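BlEst2 (Bacillus licheniformis, PDB 6WPX) probably hydrolyses ester bonds as a lipase or esterase of the alpha/beta-hydrolase class, seen here in its propeptide form with an autoinhibitory C-terminal domain. Local coordinates at residues K312-H317 against A357-P362; A306-V311 against F385-N390; P290-G295 against N464-R469. All blocks are in the same frame, centred on the assembly; numbering follows the deposited sequence.

Contact 1. Residues K312-H317 against A357-P362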
loop_
_atom_site.group_PDB
_atom_site.type_symbol
_atom_site.label_atom_id
_atom_site.label_comp_id
_atom_site.label_asym_id
_atom_site.label_seq_id
_atom_site.Cartn_x
_atom_site.Cartn_y
_atom_site.Cartn_z
ATOM N N LYS A 312 20.185 14.551 -4.997
ATOM C CA LYS A 312 19.817 15.516 -3.969
ATOM C C LYS A 312 19.705 14.840 -2.605
ATOM O O LYS A 312 20.068 15.430 -1.583
ATOM C CB LYS A 312 18.503 16.210 -4.355
ATOM C CG LYS A 312 18.198 17.489 -3.576
ATOM C CD LYS A 312 19.123 18.656 -3.940
ATOM C CE LYS A 312 18.648 19.951 -3.331
ATOM N NZ LYS A 312 17.490 20.518 -4.073
ATOM N N GLU A 313 19.221 13.587 -2.601
ATOM C CA GLU A 313 19.010 12.813 -1.393
ATOM C C GLU A 313 18.826 11.354 -1.708
ATOM O O GLU A 313 18.239 10.991 -2.721
ATOM C CB GLU A 313 17.735 13.302 -0.661
ATOM C CG GLU A 313 17.585 12.759 0.754
ATOM C CD GLU A 313 16.359 13.193 1.533
ATOM O OE1 GLU A 313 15.288 13.392 0.919
ATOM O OE2 GLU A 313 16.459 13.283 2.777
ATOM N N ILE A 314 19.270 10.518 -0.783
ATOM C CA ILE A 314 18.994 9.098 -0.774
ATOM C C ILE A 314 18.367 8.808 0.585
ATOM O O ILE A 314 18.742 9.422 1.580
ATOM C CB ILE A 314 20.213 8.152 -1.079
ATOM C CG1 ILE A 314 21.411 8.398 -0.130
ATOM C CG2 ILE A 314 20.639 8.216 -2.564
ATOM C CD1 ILE A 314 22.492 7.288 -0.116
ATOM N N THR A 315 17.405 7.887 0.613
ATOM C CA THR A 315 16.868 7.329 1.853
ATOM C C THR A 315 17.317 5.887 1.748
ATOM O O THR A 315 17.317 5.321 0.648
ATOM C CB THR A 315 15.387 7.598 2.117
ATOM O OG1 THR A 315 14.563 6.741 1.322
ATOM C CG2 THR A 315 14.992 9.091 1.959
ATOM N N VAL A 316 17.806 5.341 2.852
ATOM C CA VAL A 316 18.430 4.017 2.901
ATOM C C VAL A 316 17.729 3.226 3.984
ATOM O O VAL A 316 17.644 3.673 5.123
ATOM C CB VAL A 316 19.963 4.150 3.151
ATOM C CG1 VAL A 316 20.667 2.795 3.097
ATOM C CG2 VAL A 316 20.610 5.118 2.170
ATOM N N HIS A 317 17.178 2.079 3.608
ATOM C CA HIS A 317 16.390 1.264 4.513
ATOM C C HIS A 317 16.831 -0.170 4.533
ATOM O O HIS A 317 16.941 -0.790 3.477
ATOM C CB HIS A 317 14.896 1.322 4.115
ATOM C CG HIS A 317 14.431 2.704 3.848
ATOM N ND1 HIS A 317 13.935 3.501 4.861
ATOM C CD2 HIS A 317 14.457 3.417 2.703
ATOM C CE1 HIS A 317 13.688 4.673 4.307
ATOM N NE2 HIS A 317 13.979 4.668 3.011
ATOM N N ALA A 357 17.850 5.721 7.200
ATOM C CA ALA A 357 18.732 6.882 7.170
ATOM C C ALA A 357 18.378 7.709 5.944
ATOM O O ALA A 357 17.835 7.188 4.969
ATOM C CB ALA A 357 20.202 6.460 7.114
ATOM N N ALA A 358 18.644 9.002 6.027
ATOM C CA ALA A 358 18.441 9.943 4.939
ATOM C C ALA A 358 19.733 10.745 4.826
ATOM O O ALA A 358 20.221 11.296 5.825
ATOM C CB ALA A 358 17.249 10.848 5.220
ATOM N N ILE A 359 20.340 10.718 3.629
ATOM C CA ILE A 359 21.606 11.395 3.353
ATOM C C ILE A 359 21.380 12.464 2.303
ATOM O O ILE A 359 21.009 12.155 1.165
ATOM C CB ILE A 359 22.756 10.415 2.954
ATOM C CG1 ILE A 359 23.099 9.416 4.072
ATOM C CG2 ILE A 359 24.018 11.158 2.504
ATOM C CD1 ILE A 359 22.406 8.075 3.923
ATOM N N LYS A 360 21.628 13.726 2.689
ATOM C CA LYS A 360 21.510 14.871 1.786
ATOM C C LYS A 360 22.758 14.901 0.926
ATOM O O LYS A 360 23.854 14.596 1.421
ATOM C CB LYS A 360 21.388 16.179 2.589
ATOM C CG LYS A 360 20.167 16.256 3.515
ATOM C CD LYS A 360 20.441 17.154 4.755
ATOM C CE LYS A 360 19.706 18.478 4.749
ATOM N NZ LYS A 360 20.107 19.353 5.891
ATOM N N ASN A 361 22.600 15.264 -0.361
ATOM C CA ASN A 361 23.686 15.386 -1.339
ATOM C C ASN A 361 24.739 14.282 -1.200
ATOM O O ASN A 361 25.908 14.569 -0.899
ATOM C CB ASN A 361 24.352 16.775 -1.272
ATOM C CG ASN A 361 23.390 17.918 -1.397
ATOM O OD1 ASN A 361 23.152 18.637 -0.440
ATOM N ND2 ASN A 361 22.724 18.025 -2.533
ATOM N N PRO A 362 24.343 13.002 -1.371
ATOM C CA PRO A 362 25.323 11.920 -1.205
ATOM C C PRO A 362 26.414 11.958 -2.264
ATOM O O PRO A 362 26.130 12.286 -3.413
ATOM C CB PRO A 362 24.470 10.660 -1.317
ATOM C CG PRO A 362 23.314 11.052 -2.151
ATOM C CD PRO A 362 23.012 12.463 -1.739
#
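Lys312 meets Asn361 through the backbone first: Asn361 N donates to Lys312 O at 2.8 Å. Beyond the bond the two side chains run side by side, with Lys312 CD 3.9 Å from Asn361 ND2. Glu313 follows, opposite Lys360 in a non-hydrogen-bonded pair. Lys312 and Glu313 both face Asp386 on the strand across the other edge, a classic beta bulge. The Glu313 chain is fully extended, CG anti to the backbone N (chi1 -168°), which takes CG past Ile359 O and brings OE2 to within 3.5 Å of Ala358 CB.

At Ile314 the antiparallel pairing with Ile359 is reciprocal, each N bonded to the other's O. The Ile314 side chain shares a face with Val316 and Ile359, and its CG1 touches both Ile359 CB and, at 3.8 Å, Pro362 CG. This is the inward face of a beta-sandwich, where neighbouring strands of one sheet pool their aliphatic groups against a second sheet: Trp367 and Ile369 of strand 365-372 pack on it.

Thr315 turns to the other face, beside Ala358, where Val222 of helix 218-224 covers it. Its OG1 stands between the backbone N and the carbonyl carbon (chi1 77°), a rotation that brings it to His317 NE2 at 2.7 Å; Thr384 OG1 is a further hydrogen-bonding partner. Val316 returns to the aliphatic side: its CG2 lies 3.9 Å from Ile359 CD1, while its N and O both bond to Ala357.

Contact 2. Residues A306-V311 against F385-N390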
loop_
_atom_site.group_PDB
_atom_site.type_symbol
_atom_site.label_atom_id
_atom_site.label_comp_id
_atom_site.label_asym_id
_atom_site.label_seq_id
_atom_site.Cartn_x
_atom_site.Cartn_y
_atom_site.Cartn_z
ATOM N N ALA A 306 25.349 1.788 -6.358
ATOM C CA ALA A 306 25.822 2.968 -7.044
ATOM C C ALA A 306 24.933 4.153 -6.688
ATOM O O ALA A 306 23.704 4.028 -6.570
ATOM C CB ALA A 306 25.785 2.740 -8.552
ATOM N N VAL A 307 25.568 5.307 -6.520
ATOM C CA VAL A 307 24.876 6.577 -6.344
ATOM C C VAL A 307 25.476 7.416 -7.454
ATOM O O VAL A 307 26.680 7.677 -7.442
ATOM C CB VAL A 307 25.039 7.238 -4.953
ATOM C CG1 VAL A 307 24.494 8.680 -4.962
ATOM C CG2 VAL A 307 24.338 6.413 -3.873
ATOM N N GLU A 308 24.656 7.794 -8.431
ATOM C CA GLU A 308 25.102 8.620 -9.543
ATOM C C GLU A 308 25.413 10.065 -9.072
ATOM O O GLU A 308 25.088 10.447 -7.941
ATOM C CB GLU A 308 24.055 8.596 -10.682
ATOM C CG GLU A 308 22.754 9.321 -10.383
ATOM C CD GLU A 308 21.670 8.514 -9.687
ATOM O OE1 GLU A 308 21.952 7.399 -9.187
ATOM O OE2 GLU A 308 20.529 9.025 -9.615
ATOM N N LYS A 309 26.047 10.859 -9.932
ATOM C CA LYS A 309 26.330 12.270 -9.646
ATOM C C LYS A 309 25.005 13.023 -9.661
ATOM O O LYS A 309 24.092 12.618 -10.382
ATOM C CB LYS A 309 27.278 12.869 -10.720
ATOM C CG LYS A 309 28.706 12.346 -10.681
ATOM C CD LYS A 309 29.596 13.031 -11.707
ATOM C CE LYS A 309 30.833 12.218 -11.997
ATOM N NZ LYS A 309 31.653 12.825 -13.077
ATOM N N GLY A 310 24.913 14.109 -8.891
ATOM C CA GLY A 310 23.734 14.968 -8.873
ATOM C C GLY A 310 22.538 14.496 -8.074
ATOM O O GLY A 310 21.421 14.987 -8.280
ATOM N N VAL A 311 22.756 13.575 -7.122
ATOM C CA VAL A 311 21.642 13.092 -6.295
ATOM C C VAL A 311 21.430 14.092 -5.163
ATOM O O VAL A 311 22.376 14.429 -4.448
ATOM C CB VAL A 311 21.847 11.623 -5.801
ATOM C CG1 VAL A 311 20.732 11.189 -4.847
ATOM C CG2 VAL A 311 21.918 10.665 -6.971
ATOM N N PHE A 385 15.904 7.445 -4.267
ATOM C CA PHE A 385 16.736 8.523 -4.780
ATOM C C PHE A 385 15.908 9.716 -5.162
ATOM O O PHE A 385 14.884 9.586 -5.855
ATOM C CB PHE A 385 17.501 8.082 -6.045
ATOM C CG PHE A 385 18.378 6.857 -5.901
ATOM C CD1 PHE A 385 17.823 5.576 -5.911
ATOM C CD2 PHE A 385 19.761 6.981 -5.800
ATOM C CE1 PHE A 385 18.626 4.449 -5.771
ATOM C CE2 PHE A 385 20.574 5.842 -5.662
ATOM C CZ PHE A 385 19.998 4.588 -5.664
ATOM N N ASP A 386 16.382 10.883 -4.731
ATOM C CA ASP A 386 15.805 12.155 -5.147
ATOM C C ASP A 386 16.873 12.641 -6.167
ATOM O O ASP A 386 17.925 13.155 -5.790
ATOM C CB ASP A 386 15.634 13.127 -3.967
ATOM C CG ASP A 386 15.031 14.467 -4.385
ATOM O OD1 ASP A 386 14.850 14.686 -5.604
ATOM O OD2 ASP A 386 14.689 15.264 -3.494
ATOM N N SER A 387 16.639 12.358 -7.441
ATOM C CA SER A 387 17.629 12.632 -8.491
ATOM C C SER A 387 16.959 12.935 -9.833
ATOM O O SER A 387 15.938 12.319 -10.161
ATOM C CB SER A 387 18.553 11.419 -8.645
ATOM O OG SER A 387 19.424 11.463 -9.768
ATOM N N PRO A 388 17.552 13.824 -10.657
ATOM C CA PRO A 388 16.970 14.094 -11.987
ATOM C C PRO A 388 17.062 12.889 -12.930
ATOM O O PRO A 388 16.457 12.919 -13.983
ATOM C CB PRO A 388 17.823 15.263 -12.514
ATOM C CG PRO A 388 18.535 15.813 -11.307
ATOM C CD PRO A 388 18.768 14.633 -10.435
ATOM N N LEU A 389 17.762 11.827 -12.492
ATOM C CA LEU A 389 17.971 10.603 -13.318
ATOM C C LEU A 389 16.645 9.881 -13.583
ATOM O O LEU A 389 16.586 9.142 -14.528
ATOM C CB LEU A 389 18.979 9.659 -12.653
ATOM C CG LEU A 389 19.054 8.276 -13.288
ATOM C CD1 LEU A 389 19.797 8.331 -14.601
ATOM C CD2 LEU A 389 19.661 7.258 -12.344
ATOM N N ASN A 390 15.626 10.130 -12.758
ATOM C CA ASN A 390 14.292 9.478 -12.881
ATOM C C ASN A 390 13.719 9.663 -14.292
ATOM O O ASN A 390 13.179 8.720 -14.812
ATOM C CB ASN A 390 13.330 9.891 -11.754
ATOM C CG ASN A 390 12.837 11.325 -11.827
ATOM O OD1 ASN A 390 13.621 12.250 -12.033
ATOM N ND2 ASN A 390 11.540 11.516 -11.713
HETATM O O HOH W 1 21.544 13.034 -10.931
#
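Glu308 reaches across to Ser387 and Leu389 with a folded side chain. From CB, which points toward segment 385-390, the chain sets CG between the backbone N and the carbonyl carbon (chi1 70°) and bends at chi2, bringing the carboxylate to the serine hydroxyl; CG comes 4.0 Å from Ser387 OG. The carboxyl carbon CD then rests against Leu389 CD2 at 3.6 Å. Of the two oxygens, OE1 lies 4.1 Å from Phe385 CD2, approaching the ring obliquely with the carboxylate and ring planes 31° apart. OE2 is held twice: Ser387 OG donates to its anti lone pair at 2.7 Å, and Arg465 forms a salt bridge with it.

Val311 CG2 also packs on the serine, 3.8 Å from Ser387 OG. Ala306 O sits at the edge of the Phe385 ring, near its plane. Water 1 joins the loop to the serine, donating to both Lys309 O and Ser387 OG.

While donating to Glu308, Ser387 OG accepts the amide of Leu389 at 3.2 Å, a serine capping bond at the turn that leads into helix 389-397.

Contact 3. Residues P290-G295 against N464-R469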
loop_
_atom_site.group_PDB
_atom_site.type_symbol
_atom_site.label_atom_id
_atom_site.label_comp_id
_atom_site.label_asym_id
_atom_site.label_seq_id
_atom_site.Cartn_x
_atom_site.Cartn_y
_atom_site.Cartn_z
ATOM N N PRO A 290 13.434 3.133 -6.906
ATOM C CA PRO A 290 14.365 2.738 -5.841
ATOM C C PRO A 290 15.454 1.823 -6.407
ATOM O O PRO A 290 15.445 1.493 -7.581
ATOM C CB PRO A 290 13.454 1.936 -4.904
ATOM C CG PRO A 290 12.517 1.199 -5.861
ATOM C CD PRO A 290 12.364 2.117 -7.091
ATOM N N PHE A 291 16.331 1.363 -5.536
ATOM C CA PHE A 291 17.282 0.285 -5.762
ATOM C C PHE A 291 16.924 -0.680 -4.658
ATOM O O PHE A 291 16.787 -0.269 -3.492
ATOM C CB PHE A 291 18.760 0.712 -5.656
ATOM C CG PHE A 291 19.669 -0.498 -5.731
ATOM C CD1 PHE A 291 19.883 -1.157 -6.940
ATOM C CD2 PHE A 291 20.287 -0.999 -4.589
ATOM C CE1 PHE A 291 20.734 -2.258 -7.013
ATOM C CE2 PHE A 291 21.142 -2.100 -4.663
ATOM C CZ PHE A 291 21.359 -2.725 -5.875
ATOM N N ILE A 292 16.739 -1.955 -5.017
ATOM C CA ILE A 292 16.280 -2.967 -4.065
ATOM C C ILE A 292 17.053 -4.253 -4.132
ATOM O O ILE A 292 17.296 -4.777 -5.211
ATOM C CB ILE A 292 14.748 -3.267 -4.276
ATOM C CG1 ILE A 292 13.875 -2.005 -4.236
ATOM C CG2 ILE A 292 14.205 -4.342 -3.308
ATOM C CD1 ILE A 292 12.471 -2.218 -4.768
ATOM N N ARG A 293 17.346 -4.818 -2.938
ATOM C CA ARG A 293 17.925 -6.146 -2.756
ATOM C C ARG A 293 17.217 -6.832 -1.598
ATOM O O ARG A 293 16.538 -6.190 -0.820
ATOM C CB ARG A 293 19.460 -6.112 -2.566
ATOM C CG ARG A 293 20.249 -5.744 -3.835
ATOM C CD ARG A 293 20.175 -6.834 -4.905
ATOM N NE ARG A 293 20.940 -6.511 -6.123
ATOM C CZ ARG A 293 20.439 -5.883 -7.182
ATOM N NH1 ARG A 293 19.195 -5.430 -7.166
ATOM N NH2 ARG A 293 21.196 -5.654 -8.243
ATOM N N GLY A 294 17.340 -8.136 -1.532
ATOM C CA GLY A 294 16.758 -8.941 -0.475
ATOM C C GLY A 294 17.510 -10.243 -0.341
ATOM O O GLY A 294 18.302 -10.606 -1.205
ATOM N N GLY A 295 17.248 -10.959 0.730
ATOM C CA GLY A 295 17.918 -12.230 0.962
ATOM C C GLY A 295 17.846 -12.596 2.417
ATOM O O GLY A 295 16.974 -12.119 3.147
ATOM N N ASN A 464 22.014 2.519 -10.711
ATOM C CA ASN A 464 21.261 1.268 -10.477
ATOM C C ASN A 464 19.839 1.624 -9.998
ATOM O O ASN A 464 19.722 2.472 -9.151
ATOM C CB ASN A 464 22.022 0.241 -9.623
ATOM C CG ASN A 464 22.579 0.764 -8.316
ATOM O OD1 ASN A 464 23.567 0.265 -7.811
ATOM N ND2 ASN A 464 21.939 1.757 -7.747
ATOM N N ARG A 465 18.828 0.991 -10.576
ATOM C CA ARG A 465 17.423 1.122 -10.126
ATOM C C ARG A 465 16.755 -0.237 -10.279
ATOM O O ARG A 465 17.193 -1.014 -11.092
ATOM C CB ARG A 465 16.610 2.200 -10.844
ATOM C CG ARG A 465 17.120 3.614 -10.663
ATOM C CD ARG A 465 17.008 4.187 -9.280
ATOM N NE ARG A 465 17.111 5.628 -9.254
ATOM C CZ ARG A 465 18.236 6.311 -9.255
ATOM N NH1 ARG A 465 19.397 5.690 -9.269
ATOM N NH2 ARG A 465 18.200 7.624 -9.227
ATOM N N THR A 466 15.702 -0.440 -9.522
ATOM C CA THR A 466 14.905 -1.658 -9.522
ATOM C C THR A 466 13.457 -1.255 -9.714
ATOM O O THR A 466 12.907 -0.514 -8.898
ATOM C CB THR A 466 15.072 -2.427 -8.214
ATOM O OG1 THR A 466 16.447 -2.481 -7.844
ATOM C CG2 THR A 466 14.508 -3.824 -8.313
ATOM N N ILE A 467 12.848 -1.738 -10.793
ATOM C CA ILE A 467 11.453 -1.451 -11.113
ATOM C C ILE A 467 10.648 -2.675 -10.778
ATOM O O ILE A 467 11.018 -3.775 -11.170
ATOM C CB ILE A 467 11.291 -1.044 -12.609
ATOM C CG1 ILE A 467 12.163 0.214 -12.910
ATOM C CG2 ILE A 467 9.787 -0.822 -12.993
ATOM C CD1 ILE A 467 12.221 0.632 -14.340
ATOM N N ILE A 468 9.547 -2.486 -10.043
ATOM C CA ILE A 468 8.617 -3.555 -9.701
ATOM C C ILE A 468 7.289 -3.312 -10.422
ATOM O O ILE A 468 6.690 -2.247 -10.283
ATOM C CB ILE A 468 8.431 -3.703 -8.167
ATOM C CG1 ILE A 468 9.737 -4.216 -7.529
ATOM C CG2 ILE A 468 7.212 -4.627 -7.836
ATOM C CD1 ILE A 468 9.747 -4.144 -6.087
ATOM N N ARG A 469 6.839 -4.309 -11.183
ATOM C CA ARG A 469 5.564 -4.273 -11.894
ATOM C C ARG A 469 4.657 -5.357 -11.325
ATOM O O ARG A 469 5.099 -6.483 -11.069
ATOM C CB ARG A 469 5.765 -4.489 -13.394
ATOM C CG ARG A 469 6.583 -3.391 -14.074
ATOM C CD ARG A 469 6.834 -3.726 -15.527
ATOM N NE ARG A 469 5.608 -3.674 -16.326
ATOM C CZ ARG A 469 5.517 -4.084 -17.587
ATOM N NH1 ARG A 469 6.573 -4.597 -18.204
ATOM N NH2 ARG A 469 4.365 -3.993 -18.238
#
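Strands 290-295 and 464-469 meet nearly at right angles, at 81°; their axes pass within 4.4 Å, and Phe291 and Arg465 have the nearest CA atoms. Such a crossing joins two antiparallel sheets: strand 290-297 is the outermost strand of one, and strand 462-473 belongs to the C-terminal sheet of strands 407-417 to 479-480. Backbone pairing is confined to the crossing point, where Thr466 N donates to Pro290 O at 2.8 Å.

Two residues on from Pro290, the amide of Ile292 is met by a side chain. Thr466 OG1 lies beside its own backbone N, anti to the carbonyl carbon (chi1 -45°), and there accepts Ile292 N at 2.9 Å. Asp452 OD1 is hydrogen-bonded to this hydroxyl and salt-bridged to Arg293, so one carboxylate oxygen bonds to both strands.

Phe291 and Asn464 form a stack, ring and amide planes 22° apart; Phe291 CD1 is 3.6 Å from Asn464 CG. Asn464 OD1 lies over the ring face, offset toward the rim, and Ala306 N bonds to it. Arg293 folds back so that Phe291 CZ sits over the centre of its guanidinium. Ile292 and Ile468 cross at about a right angle, their CD1 atoms 3.6 Å apart.

In the fold
The three contacts step from the sandwich to the C-terminal sheet. Contacts 1 and 2, centres 10 Å apart, share the pairing of strands 313-320 and 377-386, where Lys312 N approaches Asp386 O at 2.8 Å. Contacts 2 and 3, centres 15 Å apart, meet through Arg465, whose NH2 lies 2.7 Å from Glu308 OE2 and whose guanidinium makes a cation-pi interaction with Phe385. Contacts 1 and 3 stay about 7 Å apart at their nearest atoms. Along the chain, contact 1 is nested within contact 2, and contact 2 within contact 3. All three lie in the beta-rich region that follows the mixed hydrolase sheet; contact 1 also reaches helix 218-224, before that sheet's last strand.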